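Local coordinates for protein carbohydrate deacetylase Agd3 (Neosartorya fumigata, PDB 6NWZ) that probably removes acetyl groups from N-acetylated sugars of the exopolysaccharide galactosaminogalactan and is required for biofilm formation by the fungus, at residues A174-S177 against N181-E184; V202-N205 against E210-A213. All blocks are in the same frame, centred on the assembly; numbering follows the deposited sequence.

In the fold
Both contacts lie in the CBM87 carbohydrate-binding module of Agd3. Their centres are about 9 Å apart. Strand 182-188 of contact 1 pairs antiparallel with strand 198-206 of contact 2, which turns back as a hairpin into strand 209-214. The contacts meet through a hydrogen bond between Thr-182 OG1 and Asn-204 ND2 (2.8 Å) and through the backbone pair Asn-181 O and Asn-205 N. Contact 1 has a sugar of an attached glycan next to Asn-181. Contact 2 holds Glu-210, which binds zinc together with Leu-684. The side chain of Lys-183 is about 11 Å (nearest atoms) from this zinc. The probable catalytic zinc is a different one, bound by Asp-256, His-388 and His-392.

Contact 1: A174-S177 against N181-E184; sequences ATIS and NTKE. With NAG (2-acetamido-2-deoxy-beta-D-glucopyranose), chain C.
Ile-176 reaches from strand 174-176 onto strand 182-184 and makes every close contact between the two segments. Its two branches divide the work. Ile-176 CG2 lies over Thr-182, 3.5 Å from Thr-182 O and 3.8 Å from Thr-182 CB. Ile-176 CD1 reaches further along the strand, to Glu-184 N at 3.4 Å and Glu-184 CB at 3.6 Å. It can do so because it continues the chain in an extended form (chi2 -176°). The Ile-176 and Thr-182 side chains cross at a slant, with Thr-182 CG2 facing the isoleucine. No hydrogen bond joins the segments, and their axes stay 8.1 Å apart at 128°. This is packing, not strand pairing: Ile-176 sets the 129-131/174-176 pair against strands 182-188 and 198-206 of the CBM87 module.

The threonine hydroxyl serves another purpose. Thr-182 OG1 donates to Asn-181 OD1 at 2.7 Å. On the same amide, Asn-181 ND2 lies 3.3 Å from O5 of the NAG sugar. The chemistry is therefore split. Apolar packing joins the two segments, while polar side chains tie strand 182-184 to other parts: Thr-182 to Asn-204, Glu-184 to Thr-199, and Lys-183 to Asp-149 and Asp-152.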
loop_
_atom_site.group_PDB
_atom_site.type_symbol
_atom_site.label_atom_id
_atom_site.label_comp_id
_atom_site.label_asym_id
_atom_site.label_seq_id
_atom_site.Cartn_x
_atom_site.Cartn_y
_atom_site.Cartn_z
ATOM N N ALA A 174 -13.351 18.743 -22.859
ATOM C CA ALA A 174 -14.741 18.596 -23.258
ATOM C C ALA A 174 -15.561 19.801 -22.819
ATOM O O ALA A 174 -15.113 20.639 -22.030
ATOM C CB ALA A 174 -15.348 17.315 -22.676
ATOM N N THR A 175 -16.789 19.859 -23.339
ATOM C CA THR A 175 -17.753 20.902 -23.002
ATOM C C THR A 175 -19.121 20.267 -22.794
ATOM O O THR A 175 -19.635 19.600 -23.696
ATOM C CB THR A 175 -17.825 21.958 -24.105
ATOM O OG1 THR A 175 -16.536 22.562 -24.268
ATOM C CG2 THR A 175 -18.852 23.026 -23.755
ATOM N N ILE A 176 -19.710 20.477 -21.612
ATOM C CA ILE A 176 -21.057 19.977 -21.355
ATOM C C ILE A 176 -22.039 20.691 -22.270
ATOM O O ILE A 176 -22.035 21.925 -22.373
ATOM C CB ILE A 176 -21.430 20.164 -19.878
ATOM C CG1 ILE A 176 -20.473 19.373 -18.989
ATOM C CG2 ILE A 176 -22.872 19.738 -19.625
ATOM C CD1 ILE A 176 -20.828 19.435 -17.526
ATOM N N SER A 177 -22.893 19.915 -22.942
ATOM C CA SER A 177 -23.783 20.469 -23.954
ATOM C C SER A 177 -25.197 20.741 -23.452
ATOM O O SER A 177 -25.875 21.604 -24.016
ATOM C CB SER A 177 -23.841 19.539 -25.173
ATOM O OG SER A 177 -24.069 18.201 -24.781
ATOM N N ASN A 181 -28.975 17.644 -17.787
ATOM C CA ASN A 181 -28.774 16.212 -17.608
ATOM C C ASN A 181 -27.327 15.828 -17.336
ATOM O O ASN A 181 -27.053 14.646 -17.103
ATOM C CB ASN A 181 -29.277 15.434 -18.836
ATOM C CG ASN A 181 -28.569 15.831 -20.121
ATOM O OD1 ASN A 181 -27.395 16.208 -20.120
ATOM N ND2 ASN A 181 -29.287 15.743 -21.230
ATOM N N THR A 182 -26.397 16.783 -17.360
ATOM C CA THR A 182 -24.978 16.497 -17.209
ATOM C C THR A 182 -24.334 17.590 -16.370
ATOM O O THR A 182 -24.464 18.776 -16.688
ATOM C CB THR A 182 -24.287 16.410 -18.579
ATOM O OG1 THR A 182 -24.909 15.389 -19.374
ATOM C CG2 THR A 182 -22.808 16.098 -18.417
ATOM N N LYS A 183 -23.644 17.187 -15.303
ATOM C CA LYS A 183 -22.881 18.092 -14.456
ATOM C C LYS A 183 -21.398 17.752 -14.546
ATOM O O LYS A 183 -21.017 16.628 -14.881
ATOM C CB LYS A 183 -23.331 18.015 -12.992
ATOM C CG LYS A 183 -22.966 16.706 -12.313
ATOM C CD LYS A 183 -23.496 16.650 -10.898
ATOM C CE LYS A 183 -22.781 17.632 -9.996
ATOM N NZ LYS A 183 -23.234 17.471 -8.589
ATOM N N GLU A 184 -20.564 18.739 -14.231
ATOM C CA GLU A 184 -19.116 18.584 -14.253
ATOM C C GLU A 184 -18.606 18.298 -12.844
ATOM O O GLU A 184 -18.992 18.983 -11.891
ATOM C CB GLU A 184 -18.453 19.841 -14.818
ATOM C CG GLU A 184 -16.979 19.977 -14.473
ATOM C CD GLU A 184 -16.338 21.212 -15.083
ATOM O OE1 GLU A 184 -16.344 21.349 -16.327
ATOM O OE2 GLU A 184 -15.824 22.048 -14.312
HETATM C C1 NAG C . -31.683 18.816 -21.518
HETATM C C2 NAG C . -32.726 19.046 -22.617
HETATM C C3 NAG C . -34.132 19.077 -22.020
HETATM C C4 NAG C . -34.390 17.836 -21.175
HETATM C C5 NAG C . -33.291 17.684 -20.129
HETATM C C6 NAG C . -33.423 16.425 -19.300
HETATM C C7 NAG C . -32.442 20.354 -24.674
HETATM C C8 NAG C . -32.152 21.707 -25.252
HETATM N N2 NAG C . -32.458 20.279 -23.340
HETATM O O3 NAG C . -35.082 19.157 -23.076
HETATM O O4 NAG C . -35.647 17.945 -20.515
HETATM O O5 NAG C . -32.013 17.627 -20.777
HETATM O O6 NAG C . -33.252 15.252 -20.084
HETATM O O7 NAG C . -32.649 19.374 -25.383
#

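Contact 2: V202-N205 against E210-A213; sequences VINN and EQMA. With ZN (zinc ion), chain J.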
loop_
_atom_site.group_PDB
_atom_site.type_symbol
_atom_site.label_atom_id
_atom_site.label_comp_id
_atom_site.label_asym_id
_atom_site.label_seq_id
_atom_site.Cartn_x
_atom_site.Cartn_y
_atom_site.Cartn_z
ATOM N N VAL A 202 -17.713 13.925 -15.952
ATOM C CA VAL A 202 -19.101 14.339 -15.798
ATOM C C VAL A 202 -19.880 13.243 -15.083
ATOM O O VAL A 202 -19.428 12.104 -14.952
ATOM C CB VAL A 202 -19.776 14.664 -17.148
ATOM C CG1 VAL A 202 -19.076 15.817 -17.843
ATOM C CG2 VAL A 202 -19.811 13.433 -18.048
ATOM N N ILE A 203 -21.069 13.616 -14.616
ATOM C CA ILE A 203 -22.084 12.679 -14.151
ATOM C C ILE A 203 -23.354 12.946 -14.942
ATOM O O ILE A 203 -23.820 14.089 -15.011
ATOM C CB ILE A 203 -22.353 12.809 -12.641
ATOM C CG1 ILE A 203 -21.156 12.334 -11.822
ATOM C CG2 ILE A 203 -23.574 12.004 -12.257
ATOM C CD1 ILE A 203 -21.427 12.342 -10.331
ATOM N N ASN A 204 -23.906 11.899 -15.544
ATOM C CA ASN A 204 -25.089 12.015 -16.382
ATOM C C ASN A 204 -26.310 11.500 -15.638
ATOM O O ASN A 204 -26.228 10.535 -14.871
ATOM C CB ASN A 204 -24.920 11.230 -17.684
ATOM C CG ASN A 204 -23.708 11.663 -18.474
ATOM O OD1 ASN A 204 -22.805 10.868 -18.727
ATOM N ND2 ASN A 204 -23.683 12.928 -18.880
ATOM N N ASN A 205 -27.444 12.151 -15.871
ATOM C CA ASN A 205 -28.742 11.656 -15.424
ATOM C C ASN A 205 -29.654 11.705 -16.643
ATOM O O ASN A 205 -30.205 12.758 -16.972
ATOM C CB ASN A 205 -29.291 12.478 -14.267
ATOM C CG ASN A 205 -30.540 11.869 -13.667
ATOM O OD1 ASN A 205 -31.462 11.477 -14.381
ATOM N ND2 ASN A 205 -30.572 11.779 -12.344
ATOM N N GLU A 210 -28.185 6.777 -14.377
ATOM C CA GLU A 210 -27.076 7.542 -13.822
ATOM C C GLU A 210 -25.757 6.971 -14.318
ATOM O O GLU A 210 -25.555 5.752 -14.307
ATOM C CB GLU A 210 -27.111 7.533 -12.296
ATOM C CG GLU A 210 -28.467 7.863 -11.713
ATOM C CD GLU A 210 -28.413 8.064 -10.217
ATOM O OE1 GLU A 210 -28.670 9.199 -9.765
ATOM O OE2 GLU A 210 -28.100 7.094 -9.494
ATOM N N GLN A 211 -24.860 7.857 -14.739
ATOM C CA GLN A 211 -23.617 7.457 -15.379
ATOM C C GLN A 211 -22.525 8.441 -14.992
ATOM O O GLN A 211 -22.780 9.643 -14.886
ATOM C CB GLN A 211 -23.784 7.410 -16.904
ATOM C CG GLN A 211 -22.536 7.021 -17.678
ATOM C CD GLN A 211 -22.784 6.965 -19.172
ATOM O OE1 GLN A 211 -22.887 5.886 -19.756
ATOM N NE2 GLN A 211 -22.887 8.132 -19.800
ATOM N N MET A 212 -21.318 7.926 -14.771
ATOM C CA MET A 212 -20.140 8.750 -14.525
ATOM C C MET A 212 -19.134 8.471 -15.635
ATOM O O MET A 212 -18.756 7.314 -15.856
ATOM C CB MET A 212 -19.540 8.467 -13.142
ATOM C CG MET A 212 -18.216 9.179 -12.886
ATOM S SD MET A 212 -17.550 8.989 -11.216
ATOM C CE MET A 212 -18.671 10.001 -10.260
ATOM N N ALA A 213 -18.716 9.525 -16.338
ATOM C CA ALA A 213 -17.873 9.405 -17.522
ATOM C C ALA A 213 -16.585 10.192 -17.332
ATOM O O ALA A 213 -16.621 11.372 -16.967
ATOM C CB ALA A 213 -18.604 9.898 -18.776
HETATM ZN ZN ZN J . -30.097 8.844 -7.891
#
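Asn-204 and Gln-211 lie side by side on the antiparallel hairpin of strands 198-206 and 209-214, and their amides are joined. Gln-211 NE2 donates to Asn-204 OD1 at 2.9 Å, with an N-H...O angle of 165°. The acceptor lies in the amide plane of Gln-211, but the two amide planes are turned 72° apart. The fully extended Gln-211 chain carries its amide up to that of Asn-204. Asn-204 ND2 bonds to Phe-127 O as well as to Thr-182. Gln-211 OE1 accepts from Gln-118 NE2, and Gln-211 NE2 also reaches Lys-126 O. Next to this buried pair on the same face, Val-202 CG2 packs on Ala-213 CB at 3.8 Å.

Four backbone hydrogen bonds hold the strands, two at Val-202 with Ala-213 and two at Asn-204 with Gln-211. The other face begins tightly. Ile-203 CD1 meets Met-212 CE at 3.6 Å, and Trp-236 of helix 224-237 touches both side chains. Towards the turn this face becomes looser. Asn-205 is exposed, and Asn-205 ND2 stays 4.1 Å from Glu-210 OE1, too far for a bond. The OD1 of the same amide accepts from Gly-208 N in the turn.

Glu-210 OE1 binds the zinc ion at 2.4 Å, and Leu-684 O supplies a second ligand. OE2 forms a salt bridge with Arg-115. The metal thus links this hairpin to the end of the chain, while Arg-115 probably offsets carboxylate charge and steadies the liganding group.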